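Local coordinates for oxidoreductase, Gfo/Idh/MocA family (Vibrio cholerae, PDB 1XEA), which is probably an NAD(P)-dependent oxidoreductase of the Gfo/Idh/MocA family, pairing a Rossmann-type nucleotide-binding domain with a second domain built on a large mixed sheet, at residues L172-L183 / E290-A301. Sequence-based numbering, arbitrary orientation.
Sequences LDSVNLSRQCNL and ERNLASHQLAEA
Arg291 reaches across from helix 286-311 and takes hold of Asp173 side-on with two nitrogens. Arg291 NH2 bonds the backbone O of Asp173 at 2.6 Å, from above the carbonyl plane, while Arg291 NE makes a salt bridge to Asp173 OD1 at 3.3 Å. The arginine chain is extended from CG to NE, which carries the guanidinium to the end of helix 160-175; there Asp173 O also accepts from Asn176 N, on the opposite face of its plane. A water joins Arg291 NH2 to Ser174 O. The two charged side chains cross at about a right angle, and Asp173 OD1 has a second salt-bridge partner in Arg124.

Ser295 OG sits 2.8 Å from Asp173 OD1 and receives Asn176 ND2 at 3.1 Å. The Asn176 amide in turn braces the turn that follows the helix: OD1 takes Gln180 N in the carbonyl plane, on a lone pair, with an almost straight N-H...O angle of 177°, and ND2 also reaches Gln180 O. With its CG swung opposite the backbone N (chi1 -163°), Asn176 presents this amide to Ser295.

At the more exposed margin, Arg179 and Glu290 stack with their planes 13° apart, Glu290 CD 3.5 Å above the guanidinium centre. Their pairing is by charge, since no N-H points at the carboxylate. Farther along, Leu298 CD1 meets Leu172 CD1 at 3.8 Å, Leu298 CD2 meets Leu183 CD2, and Ala294 CB packs on Cys181 CB.

Beyond the contact, Leu172, Asn176 and Gln180 rest on strand 196-206, so this part of the segment lies between the mixed sheet and helix 286-311. The Asp173 carboxylate, shared by Arg291 and Arg124, is probably held charged and offsets part of both positive charges; past this polar network, Leu298 extends the contact by apolar packing against Leu172 and Leu183.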
loop_
_atom_site.group_PDB
_atom_site.type_symbol
_atom_site.label_atom_id
_atom_site.label_comp_id
_atom_site.label_asym_id
_atom_site.label_seq_id
_atom_site.Cartn_x
_atom_site.Cartn_y
_atom_site.Cartn_z
ATOM N N LEU A 172 -17.434 8.778 17.786
ATOM C CA LEU A 172 -17.621 8.742 19.224
ATOM C C LEU A 172 -18.440 7.521 19.652
ATOM O O LEU A 172 -18.006 6.736 20.501
ATOM C CB LEU A 172 -18.309 10.020 19.702
ATOM C CG LEU A 172 -18.389 10.173 21.229
ATOM C CD1 LEU A 172 -16.987 10.388 21.793
ATOM C CD2 LEU A 172 -19.296 11.331 21.581
ATOM N N ASP A 173 -19.623 7.366 19.065
ATOM C CA ASP A 173 -20.487 6.239 19.384
ATOM C C ASP A 173 -19.841 4.907 19.023
ATOM O O ASP A 173 -19.865 3.958 19.810
ATOM C CB ASP A 173 -21.818 6.330 18.640
ATOM C CG ASP A 173 -22.644 5.051 18.777
ATOM O OD1 ASP A 173 -23.229 4.810 19.849
ATOM O OD2 ASP A 173 -22.699 4.265 17.816
ATOM N N SER A 174 -19.281 4.836 17.820
ATOM C CA SER A 174 -18.648 3.613 17.340
ATOM C C SER A 174 -17.604 3.066 18.296
ATOM O O SER A 174 -17.314 1.874 18.298
ATOM C CB SER A 174 -18.006 3.856 15.974
ATOM O OG SER A 174 -18.976 4.247 15.034
ATOM N N VAL A 175 -17.053 3.946 19.113
ATOM C CA VAL A 175 -16.026 3.566 20.053
ATOM C C VAL A 175 -16.570 3.412 21.460
ATOM O O VAL A 175 -15.953 2.764 22.298
ATOM C CB VAL A 175 -14.924 4.628 20.049
ATOM C CG1 VAL A 175 -13.923 4.340 21.122
ATOM C CG2 VAL A 175 -14.235 4.650 18.690
ATOM N N ASN A 176 -17.739 4.006 21.700
ATOM C CA ASN A 176 -18.398 3.997 23.009
ATOM C C ASN A 176 -18.925 2.619 23.429
ATOM O O ASN A 176 -20.124 2.416 23.604
ATOM C CB ASN A 176 -19.537 5.013 22.994
ATOM C CG ASN A 176 -19.999 5.378 24.375
ATOM O OD1 ASN A 176 -19.532 4.814 25.364
ATOM N ND2 ASN A 176 -20.909 6.335 24.461
ATOM N N LEU A 177 -18.002 1.684 23.615
ATOM C CA LEU A 177 -18.335 0.320 23.982
ATOM C C LEU A 177 -18.468 0.119 25.489
ATOM O O LEU A 177 -18.730 -0.990 25.951
ATOM C CB LEU A 177 -17.257 -0.612 23.432
ATOM C CG LEU A 177 -16.982 -0.531 21.927
ATOM C CD1 LEU A 177 -15.642 -1.159 21.630
ATOM C CD2 LEU A 177 -18.093 -1.212 21.142
ATOM N N SER A 178 -18.275 1.186 26.255
ATOM C CA SER A 178 -18.361 1.105 27.712
ATOM C C SER A 178 -19.515 1.946 28.257
ATOM O O SER A 178 -19.655 2.120 29.470
ATOM C CB SER A 178 -17.056 1.603 28.331
ATOM O OG SER A 178 -16.939 3.013 28.195
ATOM N N ARG A 179 -20.331 2.471 27.350
ATOM C CA ARG A 179 -21.460 3.314 27.719
ATOM C C ARG A 179 -20.965 4.474 28.565
ATOM O O ARG A 179 -21.282 4.573 29.749
ATOM C CB ARG A 179 -22.510 2.523 28.499
ATOM C CG ARG A 179 -23.028 1.294 27.778
ATOM C CD ARG A 179 -24.324 0.802 28.407
ATOM N NE ARG A 179 -24.307 0.842 29.880
ATOM C CZ ARG A 179 -24.757 1.852 30.634
ATOM N NH1 ARG A 179 -25.268 2.937 30.065
ATOM N NH2 ARG A 179 -24.724 1.767 31.963
ATOM N N GLN A 180 -20.168 5.338 27.945
ATOM C CA GLN A 180 -19.613 6.516 28.604
ATOM C C GLN A 180 -20.664 7.613 28.427
ATOM O O GLN A 180 -21.038 7.943 27.305
ATOM C CB GLN A 180 -18.302 6.912 27.921
ATOM C CG GLN A 180 -17.388 7.828 28.720
ATOM C CD GLN A 180 -16.882 7.188 30.009
ATOM O OE1 GLN A 180 -16.731 5.959 30.105
ATOM N NE2 GLN A 180 -16.599 8.022 31.003
ATOM N N CYS A 181 -21.133 8.185 29.529
ATOM C CA CYS A 181 -22.168 9.202 29.452
ATOM C C CYS A 181 -21.770 10.535 30.053
ATOM O O CYS A 181 -22.633 11.341 30.386
ATOM C CB CYS A 181 -23.413 8.690 30.156
ATOM S SG CYS A 181 -23.049 8.166 31.821
ATOM N N ASN A 182 -20.468 10.764 30.188
ATOM C CA ASN A 182 -19.957 12.010 30.748
ATOM C C ASN A 182 -18.486 12.226 30.392
ATOM O O ASN A 182 -17.971 11.659 29.423
ATOM C CB ASN A 182 -20.113 12.012 32.271
ATOM C CG ASN A 182 -19.412 10.836 32.938
ATOM O OD1 ASN A 182 -19.202 10.840 34.148
ATOM N ND2 ASN A 182 -19.055 9.823 32.151
ATOM N N LEU A 183 -17.813 13.045 31.191
ATOM C CA LEU A 183 -16.407 13.341 30.968
ATOM C C LEU A 183 -15.522 12.726 32.041
ATOM O O LEU A 183 -14.352 13.084 32.177
ATOM C CB LEU A 183 -16.186 14.849 30.927
ATOM C CG LEU A 183 -16.965 15.623 29.869
ATOM C CD1 LEU A 183 -16.513 17.066 29.928
ATOM C CD2 LEU A 183 -16.724 15.055 28.473
ATOM N N GLU A 290 -29.305 1.987 26.215
ATOM C CA GLU A 290 -28.335 2.622 27.109
ATOM C C GLU A 290 -27.154 3.210 26.355
ATOM O O GLU A 290 -26.665 4.282 26.706
ATOM C CB GLU A 290 -27.809 1.632 28.159
ATOM C CG GLU A 290 -28.784 1.299 29.292
ATOM C CD GLU A 290 -28.095 0.652 30.504
ATOM O OE1 GLU A 290 -27.474 -0.437 30.354
ATOM O OE2 GLU A 290 -28.178 1.239 31.619
ATOM N N ARG A 291 -26.697 2.506 25.322
ATOM C CA ARG A 291 -25.573 2.987 24.533
ATOM C C ARG A 291 -26.035 4.209 23.755
ATOM O O ARG A 291 -25.312 5.200 23.641
ATOM C CB ARG A 291 -25.074 1.899 23.575
ATOM C CG ARG A 291 -23.955 2.366 22.650
ATOM C CD ARG A 291 -23.434 1.264 21.735
ATOM N NE ARG A 291 -22.457 1.789 20.777
ATOM C CZ ARG A 291 -21.730 1.039 19.951
ATOM N NH1 ARG A 291 -21.859 -0.279 19.958
ATOM N NH2 ARG A 291 -20.870 1.607 19.121
ATOM N N ASN A 292 -27.251 4.142 23.227
ATOM C CA ASN A 292 -27.785 5.274 22.478
ATOM C C ASN A 292 -27.819 6.521 23.375
ATOM O O ASN A 292 -27.255 7.565 23.036
ATOM C CB ASN A 292 -29.176 4.936 21.940
ATOM C CG ASN A 292 -29.122 3.872 20.878
ATOM O OD1 ASN A 292 -28.411 4.011 19.892
ATOM N ND2 ASN A 292 -29.855 2.803 21.072
ATOM N N LEU A 293 -28.464 6.402 24.531
ATOM C CA LEU A 293 -28.536 7.509 25.458
ATOM C C LEU A 293 -27.151 8.000 25.786
ATOM O O LEU A 293 -26.832 9.172 25.607
ATOM C CB LEU A 293 -29.225 7.077 26.741
ATOM C CG LEU A 293 -30.732 6.966 26.550
ATOM C CD1 LEU A 293 -31.345 6.200 27.708
ATOM C CD2 LEU A 293 -31.329 8.360 26.431
ATOM N N ALA A 294 -26.318 7.091 26.263
ATOM C CA ALA A 294 -24.962 7.444 26.638
ATOM C C ALA A 294 -24.226 8.252 25.562
ATOM O O ALA A 294 -23.624 9.292 25.856
ATOM C CB ALA A 294 -24.180 6.184 26.980
ATOM N N SER A 295 -24.268 7.783 24.317
ATOM C CA SER A 295 -23.579 8.492 23.239
ATOM C C SER A 295 -24.113 9.907 23.013
ATOM O O SER A 295 -23.348 10.833 22.717
ATOM C CB SER A 295 -23.645 7.686 21.939
ATOM O OG SER A 295 -22.983 6.448 22.110
ATOM N N HIS A 296 -25.423 10.076 23.139
ATOM C CA HIS A 296 -25.986 11.396 22.976
ATOM C C HIS A 296 -25.729 12.205 24.238
ATOM O O HIS A 296 -25.520 13.410 24.169
ATOM C CB HIS A 296 -27.484 11.333 22.676
ATOM C CG HIS A 296 -27.802 10.800 21.315
ATOM N ND1 HIS A 296 -27.850 9.452 21.037
ATOM C CD2 HIS A 296 -28.072 11.435 20.150
ATOM C CE1 HIS A 296 -28.138 9.279 19.759
ATOM N NE2 HIS A 296 -28.278 10.467 19.199
ATOM N N GLN A 297 -25.724 11.558 25.393
ATOM C CA GLN A 297 -25.472 12.306 26.609
ATOM C C GLN A 297 -24.023 12.776 26.595
ATOM O O GLN A 297 -23.720 13.890 27.020
ATOM C CB GLN A 297 -25.766 11.442 27.841
ATOM C CG GLN A 297 -27.251 11.061 27.965
ATOM C CD GLN A 297 -27.545 10.134 29.144
ATOM O OE1 GLN A 297 -26.824 9.161 29.389
ATOM N NE2 GLN A 297 -28.625 10.420 29.864
ATOM N N LEU A 298 -23.130 11.931 26.084
ATOM C CA LEU A 298 -21.711 12.273 25.996
ATOM C C LEU A 298 -21.503 13.428 25.005
ATOM O O LEU A 298 -20.727 14.351 25.259
ATOM C CB LEU A 298 -20.901 11.063 25.533
ATOM C CG LEU A 298 -19.524 10.836 26.173
ATOM C CD1 LEU A 298 -18.685 10.064 25.178
ATOM C CD2 LEU A 298 -18.849 12.138 26.557
ATOM N N ALA A 299 -22.193 13.364 23.870
ATOM C CA ALA A 299 -22.086 14.409 22.870
ATOM C C ALA A 299 -22.503 15.735 23.496
ATOM O O ALA A 299 -21.878 16.769 23.262
ATOM C CB ALA A 299 -22.969 14.089 21.680
ATOM N N GLU A 300 -23.566 15.701 24.293
ATOM C CA GLU A 300 -24.057 16.898 24.964
ATOM C C GLU A 300 -22.947 17.475 25.824
ATOM O O GLU A 300 -22.607 18.656 25.710
ATOM C CB GLU A 300 -25.252 16.549 25.851
ATOM C CG GLU A 300 -26.576 17.102 25.349
ATOM C CD GLU A 300 -26.574 18.614 25.279
ATOM O OE1 GLU A 300 -26.281 19.254 26.315
ATOM O OE2 GLU A 300 -26.869 19.158 24.191
ATOM N N ALA A 301 -22.389 16.619 26.678
ATOM C CA ALA A 301 -21.315 16.989 27.588
ATOM C C ALA A 301 -20.158 17.621 26.838
ATOM O O ALA A 301 -19.647 18.670 27.229
ATOM C CB ALA A 301 -20.837 15.768 28.331
HETATM O O HOH W 1 -19.030 0.506 16.700
#